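Local structure of NAD(P)-dependent oxidoreductase (Pseudomonas putida, 7A3W) at residues S12-G17 and R56-A61; I70-K75 and Q79-S84; E60-S65 and P87-S92. The protein probably catalyses NADPH-dependent reduction of imines, taking part in conjugate reduction and reductive amination as a two-domain imine reductase that binds its cofactor in a Rossmann domain. All blocks are in the same frame, centred on the assembly; numbering follows the deposited sequence. Where two conformers were deposited one is given.

Contact 1: S12-G17 and R56-A61; sequences SVLGLG and REASEA. With NDP (NADPH dihydro-nicotinamide-adenine-dinucleotide phosphate), chain F.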
loop_
_atom_site.group_PDB
_atom_site.type_symbol
_atom_site.label_atom_id
_atom_site.label_comp_id
_atom_site.label_asym_id
_atom_site.label_seq_id
_atom_site.Cartn_x
_atom_site.Cartn_y
_atom_site.Cartn_z
ATOM N N SER B 12 17.099 -28.897 -9.856
ATOM C CA SER B 12 16.656 -28.610 -11.238
ATOM C C SER B 12 15.723 -27.390 -11.207
ATOM O O SER B 12 14.983 -27.221 -10.227
ATOM C CB SER B 12 16.014 -29.805 -11.880
ATOM O OG SER B 12 16.939 -30.884 -12.044
ATOM N N VAL B 13 15.852 -26.520 -12.202
ATOM C CA VAL B 13 14.986 -25.328 -12.402
ATOM C C VAL B 13 14.413 -25.455 -13.806
ATOM O O VAL B 13 15.194 -25.590 -14.752
ATOM C CB VAL B 13 15.764 -24.013 -12.195
ATOM C CG1 VAL B 13 14.922 -22.785 -12.530
ATOM C CG2 VAL B 13 16.348 -23.924 -10.776
ATOM N N LEU B 14 13.093 -25.454 -13.912
ATOM C CA LEU B 14 12.374 -25.526 -15.206
ATOM C C LEU B 14 11.674 -24.179 -15.395
ATOM O O LEU B 14 10.835 -23.822 -14.586
ATOM C CB LEU B 14 11.369 -26.677 -15.180
ATOM C CG LEU B 14 11.939 -28.085 -15.324
ATOM C CD1 LEU B 14 12.749 -28.490 -14.106
ATOM C CD2 LEU B 14 10.806 -29.081 -15.561
ATOM N N GLY B 15 12.056 -23.449 -16.434
ATOM C CA GLY B 15 11.583 -22.090 -16.732
ATOM C C GLY B 15 12.700 -21.128 -16.429
ATOM O O GLY B 15 13.057 -20.980 -15.232
ATOM N N LEU B 16 13.291 -20.532 -17.461
ATOM C CA LEU B 16 14.431 -19.597 -17.283
ATOM C C LEU B 16 14.038 -18.216 -17.803
ATOM O O LEU B 16 14.864 -17.568 -18.457
ATOM C CB LEU B 16 15.680 -20.132 -17.993
ATOM C CG LEU B 16 16.126 -21.531 -17.600
ATOM C CD1 LEU B 16 17.265 -21.990 -18.497
ATOM C CD2 LEU B 16 16.525 -21.571 -16.127
ATOM N N GLY B 17 12.836 -17.746 -17.475
ATOM C CA GLY B 17 12.459 -16.344 -17.718
ATOM C C GLY B 17 13.126 -15.392 -16.748
ATOM O O GLY B 17 14.235 -15.725 -16.158
ATOM N N ARG B 56 17.956 -31.411 -22.325
ATOM C CA ARG B 56 17.276 -31.287 -23.641
ATOM C C ARG B 56 15.759 -31.290 -23.410
ATOM O O ARG B 56 15.032 -30.562 -24.092
ATOM C CB ARG B 56 17.700 -32.442 -24.560
ATOM C CG ARG B 56 18.309 -32.016 -25.892
ATOM C CD ARG B 56 17.389 -32.205 -27.087
ATOM N NE ARG B 56 18.069 -31.948 -28.353
ATOM N N GLU B 57 15.316 -32.094 -22.444
ATOM C CA GLU B 57 13.893 -32.427 -22.201
ATOM C C GLU B 57 13.533 -32.125 -20.742
ATOM O O GLU B 57 14.409 -32.322 -19.844
ATOM C CB GLU B 57 13.699 -33.918 -22.436
ATOM C CG GLU B 57 14.090 -34.382 -23.800
ATOM C CD GLU B 57 12.874 -34.220 -24.673
ATOM O OE1 GLU B 57 12.408 -33.074 -24.832
ATOM O OE2 GLU B 57 12.340 -35.255 -25.095
ATOM N N ALA B 58 12.278 -31.750 -20.493
ATOM C CA ALA B 58 11.790 -31.556 -19.102
ATOM C C ALA B 58 12.004 -32.850 -18.288
ATOM O O ALA B 58 12.485 -32.762 -17.118
ATOM C CB ALA B 58 10.369 -31.052 -19.121
ATOM N N SER B 59 11.761 -34.011 -18.898
ATOM C CA SER B 59 11.949 -35.357 -18.284
ATOM C C SER B 59 13.365 -35.496 -17.718
ATOM O O SER B 59 13.493 -35.993 -16.588
ATOM C CB SER B 59 11.681 -36.469 -19.261
ATOM O OG SER B 59 10.511 -36.214 -20.016
ATOM N N GLU B 60 14.387 -35.114 -18.488
ATOM C CA GLU B 60 15.815 -35.256 -18.074
ATOM C C GLU B 60 16.110 -34.298 -16.907
ATOM O O GLU B 60 16.900 -34.662 -15.989
ATOM C CB GLU B 60 16.747 -34.993 -19.262
ATOM C CG GLU B 60 16.611 -36.021 -20.384
ATOM C CD GLU B 60 17.145 -35.593 -21.746
ATOM O OE1 GLU B 60 17.581 -34.418 -21.882
ATOM O OE2 GLU B 60 17.134 -36.432 -22.677
ATOM N N ALA B 61 15.528 -33.098 -16.924
ATOM C CA ALA B 61 15.705 -32.133 -15.820
ATOM C C ALA B 61 15.115 -32.752 -14.543
ATOM O O ALA B 61 15.747 -32.690 -13.463
ATOM C CB ALA B 61 15.097 -30.782 -16.168
HETATM P PA NDP F . 8.820 -14.636 -18.089
HETATM O O1A NDP F . 10.150 -13.942 -18.018
HETATM O O2A NDP F . 7.769 -14.246 -19.103
HETATM O O5B NDP F . 9.138 -16.194 -18.273
HETATM C C5B NDP F . 8.083 -17.114 -18.608
HETATM C C4B NDP F . 8.697 -18.489 -18.623
HETATM O O4B NDP F . 7.669 -19.477 -18.930
HETATM C C3B NDP F . 9.811 -18.705 -19.655
HETATM O O3B NDP F . 10.700 -19.667 -19.135
HETATM C C2B NDP F . 9.008 -19.232 -20.834
HETATM O O2B NDP F . 9.715 -20.006 -21.810
HETATM C C1B NDP F . 8.092 -20.181 -20.075
HETATM N N9A NDP F . 6.936 -20.594 -20.846
HETATM C C8A NDP F . 5.912 -19.836 -21.346
HETATM N N7A NDP F . 5.030 -20.545 -22.009
HETATM C C5A NDP F . 5.485 -21.851 -21.896
HETATM C C6A NDP F . 4.997 -23.079 -22.380
HETATM N N6A NDP F . 3.864 -23.211 -23.080
HETATM N N1A NDP F . 5.709 -24.187 -22.089
HETATM C C2A NDP F . 6.844 -24.070 -21.385
HETATM N N3A NDP F . 7.412 -22.976 -20.896
HETATM C C4A NDP F . 6.671 -21.890 -21.191
HETATM O O3 NDP F . 8.083 -14.703 -16.677
HETATM P PN NDP F . 8.756 -14.524 -15.221
HETATM O O1N NDP F . 8.742 -13.064 -14.965
HETATM O O2N NDP F . 10.075 -15.235 -15.163
HETATM O O5D NDP F . 7.639 -15.182 -14.306
HETATM C C5D NDP F . 7.524 -16.605 -14.091
HETATM C C4D NDP F . 6.501 -16.840 -13.010
HETATM O O4D NDP F . 6.964 -16.273 -11.754
HETATM C C3D NDP F . 5.106 -16.239 -13.266
HETATM O O3D NDP F . 4.111 -17.201 -12.941
HETATM C C2D NDP F . 5.108 -15.000 -12.390
HETATM O O2D NDP F . 3.787 -14.608 -12.041
HETATM C C1D NDP F . 5.986 -15.431 -11.213
HETATM N N1N NDP F . 6.693 -14.300 -10.537
HETATM C C2N NDP F . 7.538 -13.442 -11.205
HETATM C C3N NDP F . 8.044 -12.307 -10.603
HETATM C C7N NDP F . 8.956 -11.352 -11.298
HETATM O O7N NDP F . 9.241 -10.309 -10.711
HETATM N N7N NDP F . 9.478 -11.631 -12.481
HETATM C C4N NDP F . 7.735 -12.051 -9.179
HETATM C C5N NDP F . 6.867 -13.023 -8.563
HETATM C C6N NDP F . 6.487 -14.119 -9.187
HETATM P P2B NDP F . 10.448 -19.175 -22.988
HETATM O O1X NDP F . 9.378 -18.219 -23.510
HETATM O O2X NDP F . 11.708 -18.546 -22.435
HETATM O O3X NDP F . 10.729 -20.321 -23.937
#

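Contact 2: I70-K75 and Q79-S84; sequences ICMIDK and QDVLSS. With NDP (NADPH dihydro-nicotinamide-adenine-dinucleotide phosphate), chain F.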
loop_
_atom_site.group_PDB
_atom_site.type_symbol
_atom_site.label_atom_id
_atom_site.label_comp_id
_atom_site.label_asym_id
_atom_site.label_seq_id
_atom_site.Cartn_x
_atom_site.Cartn_y
_atom_site.Cartn_z
ATOM N N ILE B 70 9.858 -25.205 -10.307
ATOM C CA ILE B 70 9.130 -24.816 -11.548
ATOM C C ILE B 70 8.900 -23.310 -11.489
ATOM O O ILE B 70 8.402 -22.823 -10.467
ATOM C CB ILE B 70 7.789 -25.543 -11.655
ATOM C CG1 ILE B 70 7.887 -27.034 -11.354
ATOM C CG2 ILE B 70 7.159 -25.269 -13.030
ATOM C CD1 ILE B 70 8.859 -27.784 -12.233
ATOM N N CYS B 71 9.265 -22.583 -12.525
ATOM C CA CYS B 71 9.018 -21.126 -12.606
ATOM C C CYS B 71 8.697 -20.757 -14.049
ATOM O O CYS B 71 9.442 -20.000 -14.684
ATOM C CB CYS B 71 10.194 -20.325 -12.074
ATOM S SG CYS B 71 9.690 -18.638 -11.682
ATOM N N MET B 72 7.617 -21.313 -14.543
ATOM C CA MET B 72 7.117 -21.027 -15.904
ATOM C C MET B 72 6.032 -19.951 -15.784
ATOM O O MET B 72 5.683 -19.532 -14.682
ATOM C CB MET B 72 6.548 -22.292 -16.550
ATOM C CG MET B 72 7.596 -23.322 -16.892
ATOM S SD MET B 72 6.884 -24.984 -17.056
ATOM C CE MET B 72 8.312 -25.952 -16.591
ATOM N N ILE B 73 5.526 -19.468 -16.913
ATOM C CA ILE B 73 4.619 -18.302 -16.906
ATOM C C ILE B 73 3.425 -18.609 -15.987
ATOM O O ILE B 73 2.960 -17.711 -15.275
ATOM C CB ILE B 73 4.194 -17.908 -18.334
ATOM C CG1 ILE B 73 3.396 -16.601 -18.310
ATOM C CG2 ILE B 73 3.457 -19.063 -19.020
ATOM C CD1 ILE B 73 4.091 -15.490 -17.555
ATOM N N ASP B 74 2.947 -19.846 -15.982
ATOM C CA ASP B 74 1.779 -20.217 -15.146
ATOM C C ASP B 74 1.752 -21.719 -14.868
ATOM O O ASP B 74 2.515 -22.493 -15.477
ATOM C CB ASP B 74 0.465 -19.701 -15.730
ATOM C CG ASP B 74 0.091 -20.280 -17.074
ATOM O OD1 ASP B 74 0.518 -21.412 -17.373
ATOM O OD2 ASP B 74 -0.631 -19.596 -17.813
ATOM N N LYS B 75 0.899 -22.115 -13.929
ATOM C CA LYS B 75 0.752 -23.536 -13.543
ATOM C C LYS B 75 0.200 -24.356 -14.713
ATOM O O LYS B 75 0.611 -25.499 -14.859
ATOM C CB LYS B 75 -0.100 -23.623 -12.281
ATOM C CG LYS B 75 0.561 -23.007 -11.051
ATOM C CD LYS B 75 -0.191 -23.279 -9.761
ATOM C CE LYS B 75 0.152 -22.375 -8.598
ATOM N NZ LYS B 75 1.568 -22.528 -8.154
ATOM N N GLN B 79 1.289 -28.138 -16.266
ATOM C CA GLN B 79 0.359 -29.261 -16.539
ATOM C C GLN B 79 0.660 -29.854 -17.931
ATOM O O GLN B 79 0.691 -31.084 -18.067
ATOM C CB GLN B 79 -1.090 -28.791 -16.371
ATOM C CG GLN B 79 -2.110 -29.877 -16.677
ATOM C CD GLN B 79 -2.214 -30.933 -15.597
ATOM O OE1 GLN B 79 -1.347 -31.062 -14.727
ATOM N NE2 GLN B 79 -3.295 -31.705 -15.636
ATOM N N ASP B 80 0.913 -29.015 -18.937
ATOM C CA ASP B 80 1.288 -29.466 -20.311
ATOM C C ASP B 80 2.633 -30.211 -20.272
ATOM O O ASP B 80 2.778 -31.250 -20.944
ATOM C CB ASP B 80 1.356 -28.286 -21.281
ATOM C CG ASP B 80 0.018 -27.598 -21.463
ATOM O OD1 ASP B 80 -1.016 -28.247 -21.220
ATOM O OD2 ASP B 80 0.028 -26.421 -21.825
ATOM N N VAL B 81 3.605 -29.712 -19.514
ATOM C CA VAL B 81 4.909 -30.412 -19.325
ATOM C C VAL B 81 4.655 -31.808 -18.726
ATOM O O VAL B 81 5.184 -32.787 -19.259
ATOM C CB VAL B 81 5.877 -29.574 -18.481
ATOM C CG1 VAL B 81 7.072 -30.398 -18.016
ATOM C CG2 VAL B 81 6.306 -28.320 -19.240
ATOM N N LEU B 82 3.867 -31.906 -17.655
ATOM C CA LEU B 82 3.493 -33.206 -17.033
ATOM C C LEU B 82 2.868 -34.132 -18.092
ATOM O O LEU B 82 3.269 -35.300 -18.149
ATOM C CB LEU B 82 2.517 -32.952 -15.878
ATOM C CG LEU B 82 3.097 -32.979 -14.457
ATOM C CD1 LEU B 82 4.594 -32.720 -14.397
ATOM C CD2 LEU B 82 2.356 -32.003 -13.553
ATOM N N SER B 83 1.946 -33.622 -18.912
ATOM C CA SER B 83 1.190 -34.395 -19.933
ATOM C C SER B 83 2.119 -35.018 -20.979
ATOM O O SER B 83 1.710 -36.018 -21.580
ATOM C CB SER B 83 0.154 -33.558 -20.612
ATOM O OG SER B 83 -0.954 -33.390 -19.757
ATOM N N SER B 84 3.297 -34.447 -21.220
ATOM C CA SER B 84 4.238 -34.935 -22.259
ATOM C C SER B 84 5.294 -35.861 -21.643
ATOM O O SER B 84 6.188 -36.290 -22.368
ATOM C CB SER B 84 4.866 -33.776 -22.979
ATOM O OG SER B 84 5.789 -33.119 -22.127
HETATM P PA NDP F . 8.820 -14.636 -18.089
HETATM O O1A NDP F . 10.150 -13.942 -18.018
HETATM O O2A NDP F . 7.769 -14.246 -19.103
HETATM O O5B NDP F . 9.138 -16.194 -18.273
HETATM C C5B NDP F . 8.083 -17.114 -18.608
HETATM C C4B NDP F . 8.697 -18.489 -18.623
HETATM O O4B NDP F . 7.669 -19.477 -18.930
HETATM C C3B NDP F . 9.811 -18.705 -19.655
HETATM O O3B NDP F . 10.700 -19.667 -19.135
HETATM C C2B NDP F . 9.008 -19.232 -20.834
HETATM O O2B NDP F . 9.715 -20.006 -21.810
HETATM C C1B NDP F . 8.092 -20.181 -20.075
HETATM N N9A NDP F . 6.936 -20.594 -20.846
HETATM C C8A NDP F . 5.912 -19.836 -21.346
HETATM N N7A NDP F . 5.030 -20.545 -22.009
HETATM C C5A NDP F . 5.485 -21.851 -21.896
HETATM C C6A NDP F . 4.997 -23.079 -22.380
HETATM N N6A NDP F . 3.864 -23.211 -23.080
HETATM N N1A NDP F . 5.709 -24.187 -22.089
HETATM C C2A NDP F . 6.844 -24.070 -21.385
HETATM N N3A NDP F . 7.412 -22.976 -20.896
HETATM C C4A NDP F . 6.671 -21.890 -21.191
HETATM O O3 NDP F . 8.083 -14.703 -16.677
HETATM P PN NDP F . 8.756 -14.524 -15.221
HETATM O O1N NDP F . 8.742 -13.064 -14.965
HETATM O O2N NDP F . 10.075 -15.235 -15.163
HETATM O O5D NDP F . 7.639 -15.182 -14.306
HETATM C C5D NDP F . 7.524 -16.605 -14.091
HETATM C C4D NDP F . 6.501 -16.840 -13.010
HETATM O O4D NDP F . 6.964 -16.273 -11.754
HETATM C C3D NDP F . 5.106 -16.239 -13.266
HETATM O O3D NDP F . 4.111 -17.201 -12.941
HETATM C C2D NDP F . 5.108 -15.000 -12.390
HETATM O O2D NDP F . 3.787 -14.608 -12.041
HETATM C C1D NDP F . 5.986 -15.431 -11.213
HETATM N N1N NDP F . 6.693 -14.300 -10.537
HETATM C C2N NDP F . 7.538 -13.442 -11.205
HETATM C C3N NDP F . 8.044 -12.307 -10.603
HETATM C C7N NDP F . 8.956 -11.352 -11.298
HETATM O O7N NDP F . 9.241 -10.309 -10.711
HETATM N N7N NDP F . 9.478 -11.631 -12.481
HETATM C C4N NDP F . 7.735 -12.051 -9.179
HETATM C C5N NDP F . 6.867 -13.023 -8.563
HETATM C C6N NDP F . 6.487 -14.119 -9.187
HETATM P P2B NDP F . 10.448 -19.175 -22.988
HETATM O O1X NDP F . 9.378 -18.219 -23.510
HETATM O O2X NDP F . 11.708 -18.546 -22.435
HETATM O O3X NDP F . 10.729 -20.321 -23.937
#

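Contact 3: E60-S65 and P87-S92; sequences EAINAS and PLLNMS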
loop_
_atom_site.group_PDB
_atom_site.type_symbol
_atom_site.label_atom_id
_atom_site.label_comp_id
_atom_site.label_asym_id
_atom_site.label_seq_id
_atom_site.Cartn_x
_atom_site.Cartn_y
_atom_site.Cartn_z
ATOM N N GLU B 60 14.387 -35.114 -18.488
ATOM C CA GLU B 60 15.815 -35.256 -18.074
ATOM C C GLU B 60 16.110 -34.298 -16.907
ATOM O O GLU B 60 16.900 -34.662 -15.989
ATOM C CB GLU B 60 16.747 -34.993 -19.262
ATOM C CG GLU B 60 16.611 -36.021 -20.384
ATOM C CD GLU B 60 17.145 -35.593 -21.746
ATOM O OE1 GLU B 60 17.581 -34.418 -21.882
ATOM O OE2 GLU B 60 17.134 -36.432 -22.677
ATOM N N ALA B 61 15.528 -33.098 -16.924
ATOM C CA ALA B 61 15.705 -32.133 -15.820
ATOM C C ALA B 61 15.115 -32.752 -14.543
ATOM O O ALA B 61 15.747 -32.690 -13.463
ATOM C CB ALA B 61 15.097 -30.782 -16.168
ATOM N N ILE B 62 13.935 -33.352 -14.651
ATOM C CA ILE B 62 13.275 -34.030 -13.489
ATOM C C ILE B 62 14.160 -35.179 -12.998
ATOM O O ILE B 62 14.386 -35.281 -11.759
ATOM C CB ILE B 62 11.852 -34.476 -13.872
ATOM C CG1 ILE B 62 10.966 -33.250 -14.090
ATOM C CG2 ILE B 62 11.305 -35.443 -12.833
ATOM C CD1 ILE B 62 9.676 -33.490 -14.859
ATOM N N ASN B 63 14.710 -35.974 -13.923
ATOM C CA ASN B 63 15.525 -37.169 -13.576
ATOM C C ASN B 63 16.813 -36.751 -12.871
ATOM O O ASN B 63 17.307 -37.528 -11.999
ATOM C CB ASN B 63 15.760 -38.029 -14.812
ATOM C CG ASN B 63 14.516 -38.801 -15.186
ATOM O OD1 ASN B 63 13.686 -39.093 -14.324
ATOM N ND2 ASN B 63 14.391 -39.158 -16.455
ATOM N N ALA B 64 17.304 -35.539 -13.129
ATOM C CA ALA B 64 18.667 -35.122 -12.726
ATOM C C ALA B 64 18.751 -34.831 -11.221
ATOM O O ALA B 64 19.863 -34.857 -10.676
ATOM C CB ALA B 64 19.061 -33.914 -13.534
ATOM N N SER B 65 17.638 -34.502 -10.560
ATOM C CA SER B 65 17.654 -33.932 -9.186
ATOM C C SER B 65 16.522 -34.512 -8.336
ATOM O O SER B 65 15.490 -34.931 -8.901
ATOM C CB SER B 65 17.572 -32.413 -9.238
ATOM O OG SER B 65 18.528 -31.888 -10.132
ATOM N N PRO B 87 3.926 -41.523 -18.531
ATOM C CA PRO B 87 3.069 -41.587 -17.347
ATOM C C PRO B 87 3.710 -42.389 -16.203
ATOM O O PRO B 87 3.342 -42.170 -15.071
ATOM C CB PRO B 87 1.787 -42.276 -17.827
ATOM C CG PRO B 87 1.802 -42.044 -19.315
ATOM C CD PRO B 87 3.266 -42.123 -19.703
ATOM N N LEU B 88 4.644 -43.284 -16.532
ATOM C CA LEU B 88 5.318 -44.162 -15.555
ATOM C C LEU B 88 6.639 -43.541 -15.110
ATOM O O LEU B 88 7.399 -44.257 -14.459
ATOM C CB LEU B 88 5.544 -45.535 -16.203
ATOM C CG LEU B 88 4.286 -46.286 -16.658
ATOM C CD1 LEU B 88 4.662 -47.652 -17.212
ATOM C CD2 LEU B 88 3.241 -46.423 -15.543
ATOM N N LEU B 89 6.966 -42.307 -15.489
ATOM C CA LEU B 89 8.239 -41.702 -15.028
ATOM C C LEU B 89 8.223 -41.767 -13.502
ATOM O O LEU B 89 7.217 -41.389 -12.890
ATOM C CB LEU B 89 8.372 -40.271 -15.547
ATOM C CG LEU B 89 9.766 -39.663 -15.407
ATOM C CD1 LEU B 89 9.961 -38.512 -16.376
ATOM C CD2 LEU B 89 10.019 -39.202 -13.990
ATOM N N ASN B 90 9.272 -42.294 -12.891
ATOM C CA ASN B 90 9.272 -42.528 -11.430
ATOM C C ASN B 90 9.805 -41.294 -10.718
ATOM O O ASN B 90 10.996 -41.001 -10.888
ATOM C CB ASN B 90 10.098 -43.744 -11.027
ATOM C CG ASN B 90 9.885 -44.119 -9.578
ATOM O OD1 ASN B 90 9.138 -43.463 -8.856
ATOM N ND2 ASN B 90 10.569 -45.156 -9.133
ATOM N N MET B 91 8.960 -40.602 -9.938
ATOM C CA MET B 91 9.397 -39.376 -9.214
ATOM C C MET B 91 9.608 -39.683 -7.730
ATOM O O MET B 91 9.731 -38.727 -6.932
ATOM C CB MET B 91 8.377 -38.254 -9.381
ATOM C CG MET B 91 8.208 -37.833 -10.830
ATOM S SD MET B 91 7.295 -36.300 -10.933
ATOM C CE MET B 91 6.933 -36.237 -12.685
ATOM N N SER B 92 9.613 -40.969 -7.354
ATOM C CA SER B 92 9.927 -41.405 -5.970
ATOM C C SER B 92 11.149 -40.634 -5.456
ATOM O O SER B 92 12.164 -40.577 -6.174
ATOM C CB SER B 92 10.145 -42.903 -5.894
ATOM O OG SER B 92 10.808 -43.253 -4.689
HETATM O O HOH W 1 13.090 -41.304 -12.427
#

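Contact 1: S12-G17 and R56-A61
In the Rossmann domain that holds NADPH, Ser12 and Leu14 of the first strand, 10-14, lie against Ala61 and Ala58 on one flank of helix 58-64. The polar part is a single bond: the hydroxyl of Ser12 donates to the carbonyl of Ala61, OG to O 2.6 Å. It comes in bent at the oxygen (C=O...donor angle 138°) and tilted 31° from the carbonyl plane. With chi1 at -64° the OG swings over beside its own backbone N, facing the helix, where Ser65 OG also hydrogen-bonds to it. A valine in place of Ser12 would probably leave Ala61 O and Ser65 OG without this buried partner at the strand-helix junction. Two residues on, Leu14 spreads its two methyls along one face of the helix: CD1 meets Ala61 CB at 3.9 Å and CD2 meets Ala58 CB at 4.1 Å. The small alanines probably let the helix settle close to the strand here, Ser12 CA and Ala61 CA being 5.9 Å apart, and Trp37 of strand 33-37 packs on both Leu14 and Ala61. Beyond Leu14 the chain turns into the glycine-rich strand-turn-helix loop, consistent with the GxGxxG motif of this fold, and reaches the adenosine ribose of the cofactor, with Leu16 N 3.2 Å from NDP O3B. Gly15 has backbone angles that would push a CB into the carbonyl O of Leu14, while a CB on Gly17 would run into NDP O5B. Leu16 N is in turn held by Asn38 OD1. At the start of the helix Glu57 takes the N-cap position, and Glu60 folds its carboxylate back so that OE1 accepts from Glu57 N (3.3 Å), met from above the carboxylate plane.

Contact 2: I70-K75 and Q79-S84
Met72 reaches Val81 with the far end of its side chain, SD lying 4.0 Å from Val81 CG2 and CE at nearly the same distance from that methyl. The two side chains approach at a slant. Met72 CG stands beside its backbone N (chi1 -69°) and the chain runs on extended, which carries the sulfur to the helix while CG itself lies 4.0 Å from NDP N3A. One residue thus lines both the adenine pocket and the flank of helix 75-83. The second link is of the backbone: Gln79 N donates to Lys75 O (3.1 Å), a bond between residues four apart.

Next to Met72, Ile73 meets NADPH through its main chain. Its O accepts from the ribose hydroxyl NDP O3D at 2.7 Å, and its N gives a weak bond to NDP O4B of the other ribose, so the residue spans both sugars. Its CG2 rests 3.5 Å from NDP C8A, and Val244 of the second subunit packs on the same side chain.

Behind this shell, Asp74 occupies the N-cap of the helix, its OD1 accepting from Val77 N and so capping a backbone N at the start of the helix. The Lys75 side chain leads away from 79-84, its NZ bonded to Ser100 O and salt-bridged to Asp123. The whole turn joins strand 67-70 to helix 75-83, with Leu14 of strand 10-14 packed on Met72 and helix 104-116 touching Lys75 and Gln79.

Contact 3: E60-S65 and P87-S92
Ile62 and Leu89 form the apolar part of this contact, with Ile62 CG2 4.1 Å from Leu89 CD2. CG2 is anti to the isoleucine's own backbone N, which places it against Leu89, and it also lies loosely by Met91, 4.4 Å from its CG. Leu89 reaches the helix because its CG stands opposite its backbone N (chi1 -167°), which brings CD2 against both Ile62 CG2 and Asn63 OD1. Its other methyl, CD1, packs on Ser59, a turn earlier in the same helix.

Asn63 adds a mixed contact: its OD1 sits 3.7 Å from Leu89 CD2, the two side chains coming from opposite directions. Within the Rossmann fold this brings helix 58-64 up against the connection that leads from helix 75-83 into strand 95-98, partly buried, with Asn63 exposed and the Ile62 side chain about 12 Å from the bound NADPH. His117, just after helix 104-116, packs on both Leu89 and Met91, and its backbone hydrogen-bonds to that of Met91.

The polar link across the segments runs through a water. It donates to Asn63 OD1 at 3.0 Å and to Asn90 O at 2.6 Å, tying the helix side chain to the loop's main chain. The loop keeps its own shape by an Asx turn: Asn90 OD1 accepts from Ser92 N at 2.9 Å, the donor standing 49° above the carbonyl plane. Lys94 NZ donates to Asn63 O and Ser65 O.

From the N terminus, strand 10-14 and its glycine-rich turn open a long excursion through helix 18-29, strand 33-37, helix 45-49 and strand 53-54, and contact 1 closes it when helix 58-64 returns to the first strand. Contact 3 begins on that same helix, sharing Glu60 and Ala61 with contact 1, and ends on the 87-92 loop; the short turn of contact 2 falls within its span. Contacts 1 and 2 touch directly: Leu14 O lies 2.9 Å from Cys71 N, and Ala58 packs on Val81. Together they tie two neighbouring strands of the sheet to helices 58-64 and 75-83 and to the NADPH loops, contact 3 adding the 87-92 loop to helix 58-64.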